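Local coordinates for enoyl-CoA hydratase/isomerase family protein (Mycobacterium tuberculosis, PDB 4FN7) that probably hydrates the double bond of enoyl-CoA thioesters in lipid metabolism, as a member of the crotonase superfamily, at residues G82-Y87 against A217-I222; P74-L79 against G224-F229; A37-D42 against A86-S91. All coordinates share one frame; numbering follows the deposited sequence. Where two conformers were deposited one is given.

Interaction 1: G82-Y87 against A217-I222; sequences GFELAY and AIRAGI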
loop_
_atom_site.group_PDB
_atom_site.type_symbol
_atom_site.label_atom_id
_atom_site.label_comp_id
_atom_site.label_asym_id
_atom_site.label_seq_id
_atom_site.Cartn_x
_atom_site.Cartn_y
_atom_site.Cartn_z
ATOM N N GLY A 82 21.629 10.084 -10.668
ATOM C CA GLY A 82 21.099 8.838 -10.147
ATOM C C GLY A 82 19.590 8.802 -10.275
ATOM O O GLY A 82 19.001 7.804 -10.692
ATOM N N PHE A 83 18.951 9.903 -9.914
ATOM C CA PHE A 83 17.501 9.948 -9.987
ATOM C C PHE A 83 16.987 10.060 -11.417
ATOM O O PHE A 83 15.909 9.561 -11.726
ATOM C CB PHE A 83 16.955 11.039 -9.067
ATOM C CG PHE A 83 17.294 10.804 -7.626
ATOM C CD1 PHE A 83 17.078 9.560 -7.058
ATOM C CD2 PHE A 83 17.871 11.797 -6.857
ATOM C CE1 PHE A 83 17.399 9.316 -5.732
ATOM C CE2 PHE A 83 18.197 11.560 -5.530
ATOM C CZ PHE A 83 17.963 10.318 -4.970
ATOM N N GLU A 84 17.780 10.665 -12.297
ATOM C CA GLU A 84 17.452 10.666 -13.722
ATOM C C GLU A 84 17.503 9.247 -14.299
ATOM O O GLU A 84 16.655 8.861 -15.105
ATOM C CB GLU A 84 18.397 11.579 -14.502
ATOM C CG GLU A 84 17.925 11.835 -15.916
ATOM C CD GLU A 84 16.618 12.595 -15.936
ATOM O OE1 GLU A 84 16.548 13.660 -15.287
ATOM O OE2 GLU A 84 15.660 12.129 -16.587
ATOM N N LEU A 85 18.505 8.478 -13.889
ATOM C CA LEU A 85 18.593 7.072 -14.264
ATOM C C LEU A 85 17.360 6.305 -13.772
ATOM O O LEU A 85 16.784 5.496 -14.500
ATOM C CB LEU A 85 19.872 6.461 -13.693
ATOM C CG LEU A 85 20.170 5.019 -14.069
ATOM C CD1 LEU A 85 20.283 4.880 -15.581
ATOM C CD2 LEU A 85 21.454 4.580 -13.395
ATOM N N ALA A 86 16.945 6.563 -12.537
ATOM C CA ALA A 86 15.734 5.944 -12.017
ATOM C C ALA A 86 14.521 6.309 -12.872
ATOM O O ALA A 86 13.716 5.452 -13.218
ATOM C CB ALA A 86 15.507 6.347 -10.558
ATOM N N TYR A 87 14.398 7.587 -13.216
ATOM C CA TYR A 87 13.305 8.028 -14.070
ATOM C C TYR A 87 13.348 7.289 -15.415
ATOM O O TYR A 87 12.323 6.812 -15.914
ATOM C CB TYR A 87 13.378 9.543 -14.284
ATOM C CG TYR A 87 12.189 10.115 -15.015
ATOM C CD1 TYR A 87 11.179 10.778 -14.329
ATOM C CD2 TYR A 87 12.071 9.989 -16.398
ATOM C CE1 TYR A 87 10.082 11.306 -15.000
ATOM C CE2 TYR A 87 10.981 10.510 -17.074
ATOM C CZ TYR A 87 9.990 11.166 -16.373
ATOM O OH TYR A 87 8.910 11.674 -17.058
ATOM N N ALA A 217 6.437 13.420 -9.770
ATOM C CA ALA A 217 7.055 13.801 -8.504
ATOM C C ALA A 217 8.569 13.562 -8.503
ATOM O O ALA A 217 9.326 14.323 -7.901
ATOM C CB ALA A 217 6.390 13.084 -7.346
ATOM N N ILE A 218 9.013 12.509 -9.177
ATOM C CA ILE A 218 10.441 12.265 -9.327
ATOM C C ILE A 218 11.086 13.390 -10.134
ATOM O O ILE A 218 12.146 13.888 -9.772
ATOM C CB ILE A 218 10.704 10.889 -9.962
ATOM C CG1 ILE A 218 10.329 9.786 -8.967
ATOM C CG2 ILE A 218 12.159 10.751 -10.371
ATOM C CD1 ILE A 218 10.228 8.397 -9.579
ATOM N N ARG A 219 10.429 13.804 -11.210
ATOM C CA ARG A 219 10.901 14.937 -11.993
ATOM C C ARG A 219 11.037 16.180 -11.115
ATOM O O ARG A 219 12.047 16.881 -11.167
ATOM C CB ARG A 219 9.947 15.213 -13.157
ATOM C CG ARG A 219 10.288 16.442 -13.976
ATOM C CD ARG A 219 11.684 16.343 -14.561
ATOM N NE ARG A 219 11.883 15.063 -15.227
ATOM C CZ ARG A 219 13.071 14.537 -15.502
ATOM N NH1 ARG A 219 14.180 15.184 -15.169
ATOM N NH2 ARG A 219 13.147 13.357 -16.105
ATOM N N ALA A 220 10.014 16.455 -10.308
ATOM C CA ALA A 220 10.065 17.597 -9.403
ATOM C C ALA A 220 11.220 17.446 -8.421
ATOM O O ALA A 220 11.879 18.423 -8.071
ATOM C CB ALA A 220 8.749 17.746 -8.655
ATOM N N GLY A 221 11.454 16.219 -7.971
ATOM C CA GLY A 221 12.523 15.945 -7.030
ATOM C C GLY A 221 13.898 16.149 -7.632
ATOM O O GLY A 221 14.823 16.608 -6.963
ATOM N N ILE A 222 14.040 15.798 -8.905
ATOM C CA ILE A 222 15.287 16.014 -9.620
ATOM C C ILE A 222 15.533 17.514 -9.760
ATOM O O ILE A 222 16.627 18.011 -9.468
ATOM C CB ILE A 222 15.252 15.333 -11.010
ATOM C CG1 ILE A 222 15.269 13.807 -10.851
ATOM C CG2 ILE A 222 16.417 15.808 -11.869
ATOM C CD1 ILE A 222 14.926 13.044 -12.118
HETATM O O HOH W 1 9.558 14.570 -16.941
#
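Arg219 reaches across from its helix to grip the carboxylate of Glu84 end-on, and the pair illustrates how an apolar helix-helix seam can be flanked by charge. Arg219 NH1 donates to Glu84 OE1 at 2.8 Å, and Arg219 NH2 to Glu84 OE2 in a nearly straight bond, 175° at the hydrogen. Both oxygens offer their syn lone pairs, and the two flat groups lie nearly coplanar. Both chains fold to meet: Arg219 bends at chi2 and chi3, Glu84 at chi2 (65°).

Arg219 NH2 also sits over the centre of the Tyr87 ring, 3.4 Å above its plane, while the guanidinium itself is steeply tilted to the ring, making a cation-pi contact. The remaining donor, Arg219 NE, gives its hydrogen to a water at 2.9 Å that is also hydrogen-bonded to Tyr87 OH. The guanidinium thus has partners for NE, NH1 and NH2, a combination that probably steadies its charge.

Beneath this layer, Ile222 CG1 packs on Phe83 CB at 3.7 Å, and Ile218 CG2 meets the edge of the Tyr87 ring at CD1. Phe83 then leads on to Ala140 and Ala141 of helix 139-148. The short segments run antiparallel, their axes 9.8 Å apart, in a helix-helix packing that lays the long helix 200-223, near the C terminus, against helix 73-90 of the crotonase fold.

Interaction 2: P74-L79 against G224-F229; sequences PAIDML and GIAAEF
Ile225 and Phe229 bring the short C-terminal helical turn of this crotonase-fold chain against the first turns of helix 73-90, in a contact of apolar side chains with no hydrogen bond across it. Ile225 comes first. Its CG2 branch, set anti to the backbone N (the CG1 branch lies at chi1 -71°), meets CG2 of Ile76 at 3.9 Å and also approaches CB of Leu79, while the residue touches Arg80 and Phe83 further along the same helix.

Ala226 follows, offering backbone as much as side chain: the tip of Ile76, CD1, lies 3.8 Å from its CA. Glu228 turns to other partners, its OE2 accepting from the backbone N of Tyr139 and its OE1 forming a salt bridge with Arg209 of the second subunit, so this turn also takes part in the trimer interface.

Phe229 completes the walk, its ring meeting three residues of helix 73-90. Ala75 CB approaches CE1 of Phe229 at 3.8 Å, and Leu79 CD2 comes to the ring edge, in its plane. Ile76 takes one face in a CH-pi contact, its CG1 standing 3.6 Å above the plane of the Phe229 ring and displaced from the centre toward the rim.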
loop_
_atom_site.group_PDB
_atom_site.type_symbol
_atom_site.label_atom_id
_atom_site.label_comp_id
_atom_site.label_asym_id
_atom_site.label_seq_id
_atom_site.Cartn_x
_atom_site.Cartn_y
_atom_site.Cartn_z
ATOM N N PRO A 74 29.352 18.656 -7.038
ATOM C CA PRO A 74 29.568 17.243 -7.372
ATOM C C PRO A 74 28.497 16.318 -6.786
ATOM O O PRO A 74 28.093 15.357 -7.444
ATOM C CB PRO A 74 30.936 16.945 -6.751
ATOM C CG PRO A 74 31.639 18.272 -6.763
ATOM C CD PRO A 74 30.559 19.280 -6.462
ATOM N N ALA A 75 28.042 16.606 -5.571
ATOM C CA ALA A 75 26.997 15.803 -4.944
ATOM C C ALA A 75 25.661 16.031 -5.639
ATOM O O ALA A 75 24.928 15.083 -5.906
ATOM C CB ALA A 75 26.888 16.119 -3.460
ATOM N N ILE A 76 25.348 17.292 -5.930
ATOM C CA ILE A 76 24.125 17.627 -6.658
ATOM C C ILE A 76 24.083 16.888 -7.992
ATOM O O ILE A 76 23.081 16.269 -8.349
ATOM C CB ILE A 76 24.025 19.145 -6.920
ATOM C CG1 ILE A 76 23.736 19.894 -5.618
ATOM C CG2 ILE A 76 22.945 19.445 -7.944
ATOM C CD1 ILE A 76 23.824 21.414 -5.745
ATOM N N ASP A 77 25.179 16.962 -8.736
ATOM C CA ASP A 77 25.249 16.304 -10.036
ATOM C C ASP A 77 25.095 14.791 -9.930
ATOM O O ASP A 77 24.419 14.177 -10.752
ATOM C CB ASP A 77 26.567 16.641 -10.737
ATOM C CG ASP A 77 26.655 18.097 -11.154
ATOM O OD1 ASP A 77 25.606 18.772 -11.203
ATOM O OD2 ASP A 77 27.777 18.564 -11.445
ATOM N N MET A 78 25.728 14.186 -8.925
ATOM C CA MET A 78 25.635 12.740 -8.735
ATOM C C MET A 78 24.214 12.324 -8.373
ATOM O O MET A 78 23.693 11.346 -8.913
ATOM C CB MET A 78 26.623 12.249 -7.673
ATOM C CG MET A 78 26.524 10.757 -7.405
ATOM S SD MET A 78 27.746 10.186 -6.217
ATOM C CE MET A 78 27.241 11.125 -4.771
ATOM N N LEU A 79 23.577 13.073 -7.477
ATOM C CA LEU A 79 22.206 12.767 -7.094
ATOM C C LEU A 79 21.251 12.960 -8.264
ATOM O O LEU A 79 20.423 12.098 -8.535
ATOM C CB LEU A 79 21.770 13.598 -5.889
ATOM C CG LEU A 79 21.940 12.883 -4.541
ATOM C CD1 LEU A 79 23.383 12.442 -4.329
ATOM C CD2 LEU A 79 21.463 13.774 -3.409
ATOM N N GLY A 224 14.495 19.789 -7.907
ATOM C CA GLY A 224 14.678 20.394 -6.600
ATOM C C GLY A 224 15.952 20.034 -5.850
ATOM O O GLY A 224 16.163 20.522 -4.738
ATOM N N ILE A 225 16.809 19.208 -6.442
ATOM C CA ILE A 225 18.003 18.740 -5.743
ATOM C C ILE A 225 18.893 19.888 -5.283
ATOM O O ILE A 225 19.356 19.898 -4.141
ATOM C CB ILE A 225 18.842 17.764 -6.593
ATOM C CG1 ILE A 225 18.130 16.419 -6.731
ATOM C CG2 ILE A 225 20.215 17.553 -5.955
ATOM C CD1 ILE A 225 17.934 15.699 -5.423
ATOM N N ALA A 226 19.149 20.849 -6.166
ATOM C CA ALA A 226 20.015 21.968 -5.807
ATOM C C ALA A 226 19.451 22.753 -4.626
ATOM O O ALA A 226 20.200 23.203 -3.756
ATOM C CB ALA A 226 20.241 22.882 -7.005
ATOM N N ALA A 227 18.132 22.916 -4.592
ATOM C CA ALA A 227 17.484 23.617 -3.487
ATOM C C ALA A 227 17.645 22.848 -2.178
ATOM O O ALA A 227 17.760 23.450 -1.106
ATOM C CB ALA A 227 16.012 23.855 -3.790
ATOM N N GLU A 228 17.643 21.521 -2.269
ATOM C CA GLU A 228 17.856 20.677 -1.097
ATOM C C GLU A 228 19.237 20.929 -0.508
ATOM O O GLU A 228 19.459 20.725 0.685
ATOM C CB GLU A 228 17.700 19.192 -1.442
ATOM C CG GLU A 228 16.263 18.717 -1.623
ATOM C CD GLU A 228 16.119 17.217 -1.403
ATOM O OE1 GLU A 228 16.593 16.725 -0.354
ATOM O OE2 GLU A 228 15.536 16.530 -2.274
ATOM N N PHE A 229 20.161 21.371 -1.354
ATOM C CA PHE A 229 21.517 21.685 -0.917
ATOM C C PHE A 229 21.662 23.164 -0.575
ATOM O O PHE A 229 22.775 23.673 -0.436
ATOM C CB PHE A 229 22.538 21.281 -1.985
ATOM C CG PHE A 229 22.881 19.819 -1.970
ATOM C CD1 PHE A 229 24.057 19.379 -1.388
ATOM C CD2 PHE A 229 22.025 18.887 -2.529
ATOM C CE1 PHE A 229 24.376 18.035 -1.367
ATOM C CE2 PHE A 229 22.339 17.542 -2.512
ATOM C CZ PHE A 229 23.515 17.116 -1.929
#

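Interaction 3: A37-D42 against A86-S91; sequences AIDNAD and AYRLLS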
loop_
_atom_site.group_PDB
_atom_site.type_symbol
_atom_site.label_atom_id
_atom_site.label_comp_id
_atom_site.label_asym_id
_atom_site.label_seq_id
_atom_site.Cartn_x
_atom_site.Cartn_y
_atom_site.Cartn_z
ATOM N N ALA A 37 25.096 1.764 -21.506
ATOM C CA ALA A 37 24.600 0.410 -21.710
ATOM C C ALA A 37 23.123 0.424 -22.089
ATOM O O ALA A 37 22.687 -0.342 -22.952
ATOM C CB ALA A 37 24.817 -0.426 -20.464
ATOM N N ILE A 38 22.340 1.278 -21.436
ATOM C CA ILE A 38 20.928 1.379 -21.783
ATOM C C ILE A 38 20.789 1.982 -23.193
ATOM O O ILE A 38 19.898 1.585 -23.946
ATOM C CB ILE A 38 20.103 2.170 -20.729
ATOM C CG1 ILE A 38 20.270 1.541 -19.340
ATOM C CG2 ILE A 38 18.626 2.222 -21.137
ATOM C CD1 ILE A 38 19.833 2.434 -18.191
ATOM N N ASP A 39 21.666 2.920 -23.552
ATOM C CA ASP A 39 21.701 3.418 -24.932
ATOM C C ASP A 39 21.884 2.258 -25.919
ATOM O O ASP A 39 21.231 2.222 -26.964
ATOM C CB ASP A 39 22.839 4.424 -25.165
ATOM C CG ASP A 39 22.668 5.729 -24.408
ATOM O OD1 ASP A 39 21.571 6.026 -23.882
ATOM O OD2 ASP A 39 23.664 6.482 -24.371
ATOM N N ASN A 40 22.795 1.333 -25.608
ATOM C CA ASN A 40 22.982 0.152 -26.454
ATOM C C ASN A 40 21.692 -0.646 -26.582
ATOM O O ASN A 40 21.330 -1.099 -27.672
ATOM C CB ASN A 40 24.076 -0.774 -25.917
ATOM C CG ASN A 40 25.459 -0.177 -26.010
ATOM O OD1 ASN A 40 25.702 0.749 -26.777
ATOM N ND2 ASN A 40 26.381 -0.714 -25.217
ATOM N N ALA A 41 21.016 -0.840 -25.455
ATOM C CA ALA A 41 19.759 -1.568 -25.442
ATOM C C ALA A 41 18.723 -0.863 -26.302
ATOM O O ALA A 41 17.935 -1.512 -26.996
ATOM C CB ALA A 41 19.248 -1.729 -24.016
ATOM N N ASP A 42 18.718 0.466 -26.255
ATOM C CA ASP A 42 17.839 1.256 -27.115
ATOM C C ASP A 42 18.144 0.998 -28.588
ATOM O O ASP A 42 17.238 0.752 -29.392
ATOM C CB ASP A 42 17.979 2.756 -26.832
ATOM C CG ASP A 42 17.365 3.181 -25.502
ATOM O OD1 ASP A 42 16.634 2.391 -24.868
ATOM O OD2 ASP A 42 17.599 4.342 -25.107
ATOM N N ALA A 86 16.945 6.563 -12.537
ATOM C CA ALA A 86 15.734 5.944 -12.017
ATOM C C ALA A 86 14.521 6.309 -12.872
ATOM O O ALA A 86 13.716 5.452 -13.218
ATOM C CB ALA A 86 15.507 6.347 -10.558
ATOM N N TYR A 87 14.398 7.587 -13.216
ATOM C CA TYR A 87 13.305 8.028 -14.070
ATOM C C TYR A 87 13.348 7.289 -15.415
ATOM O O TYR A 87 12.323 6.812 -15.914
ATOM C CB TYR A 87 13.378 9.543 -14.284
ATOM C CG TYR A 87 12.189 10.115 -15.015
ATOM C CD1 TYR A 87 11.179 10.778 -14.329
ATOM C CD2 TYR A 87 12.071 9.989 -16.398
ATOM C CE1 TYR A 87 10.082 11.306 -15.000
ATOM C CE2 TYR A 87 10.981 10.510 -17.074
ATOM C CZ TYR A 87 9.990 11.166 -16.373
ATOM O OH TYR A 87 8.910 11.674 -17.058
ATOM N N ARG A 88 14.540 7.196 -15.994
ATOM C CA ARG A 88 14.725 6.529 -17.283
ATOM C C ARG A 88 14.262 5.077 -17.229
ATOM O O ARG A 88 13.585 4.594 -18.137
ATOM C CB ARG A 88 16.190 6.592 -17.713
ATOM C CG ARG A 88 16.424 6.066 -19.114
ATOM C CD ARG A 88 17.878 6.170 -19.517
ATOM N NE ARG A 88 18.031 5.740 -20.907
ATOM C CZ ARG A 88 19.189 5.634 -21.547
ATOM N NH1 ARG A 88 20.330 5.912 -20.934
ATOM N NH2 ARG A 88 19.194 5.235 -22.809
ATOM N N LEU A 89 14.609 4.379 -16.155
ATOM C CA LEU A 89 14.245 2.977 -16.040
ATOM C C LEU A 89 12.772 2.761 -15.702
ATOM O O LEU A 89 12.150 1.844 -16.225
ATOM C CB LEU A 89 15.152 2.265 -15.036
ATOM C CG LEU A 89 16.573 2.063 -15.578
ATOM C CD1 LEU A 89 17.523 1.666 -14.461
ATOM C CD2 LEU A 89 16.594 1.025 -16.703
ATOM N N LEU A 90 12.213 3.593 -14.824
ATOM C CA LEU A 90 10.799 3.482 -14.474
ATOM C C LEU A 90 9.900 3.772 -15.670
ATOM O O LEU A 90 8.773 3.292 -15.729
ATOM C CB LEU A 90 10.451 4.434 -13.330
ATOM C CG LEU A 90 10.783 3.937 -11.917
ATOM C CD1 LEU A 90 10.669 5.070 -10.902
ATOM C CD2 LEU A 90 9.914 2.757 -11.506
ATOM N N SER A 91 10.405 4.561 -16.617
ATOM C CA SER A 91 9.610 4.897 -17.791
ATOM C C SER A 91 10.018 4.078 -19.015
ATOM O O SER A 91 9.491 4.280 -20.111
ATOM C CB SER A 91 9.705 6.393 -18.088
ATOM O OG SER A 91 11.035 6.763 -18.390
HETATM O O HOH W 2 15.893 5.365 -22.828
#
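Arg88 stretches from helix 73-90 to two aspartates of helix 28-44, spanning segment axes that lie 12.5 Å apart and run roughly parallel. From CB onward its chain is fully extended, with CG anti to the backbone N (chi1 -173°) and trans torsions carrying CG and CD straight toward helix 28-44. Arg88 NE is the first polar atom, and it donates to a water at 2.9 Å that in turn donates to Asp42 OD2. Over one face of the guanidinium lies the CG2 branch of Ile38, 3.5 Å from Arg88 CZ, while CB of Ile38 comes near NH1. NH1 makes a weak bond to Asp39 OD1 and a further hydrogen bond to Asn35.

At the tip, Arg88 NH2 divides its hydrogens between two acceptors: OD1 of Asp39 at 2.7 Å, through its anti lone pair, and OD2 of Asp42 at 2.9 Å. The Asp42 oxygen lies almost exactly in the guanidinium plane, yet the nitrogen stands well above the carboxylate plane (47°). Asp42 OD1 is held by the hydroxyl of Tyr92, which probably helps fix that carboxylate's rotation.

Below the polar layer, Ile38 CD1 packs on Leu89 CD2 at 3.8 Å, next to strand 48-52. Two carboxylates round one guanidinium make a salt-bridge network in which the cation probably offsets their mutual repulsion, with an aliphatic branch backing its flat face.

Read from the N terminus, the chain first meets itself when helix 73-90 returns beside helix 28-44, so that interaction 3 closes a short loop containing strand 48-52. The same long helix later receives the C-terminal helices: interaction 1 closes a far longer loop with helix 200-223, and interaction 2 closes the longest, with interaction 1 nested inside it. Interaction 3 crosses interaction 2 and begins its second segment where the first segment of interaction 1 ends, sharing Ala86 and Tyr87. Packing joins neighbours, Phe83 to Ile225 and Leu85 to Ile38, whereas interactions 2 and 3 stay about 8 Å apart at their nearest atoms. Helix 73-90 thereby ties the N-terminal helix to the C-terminal helices.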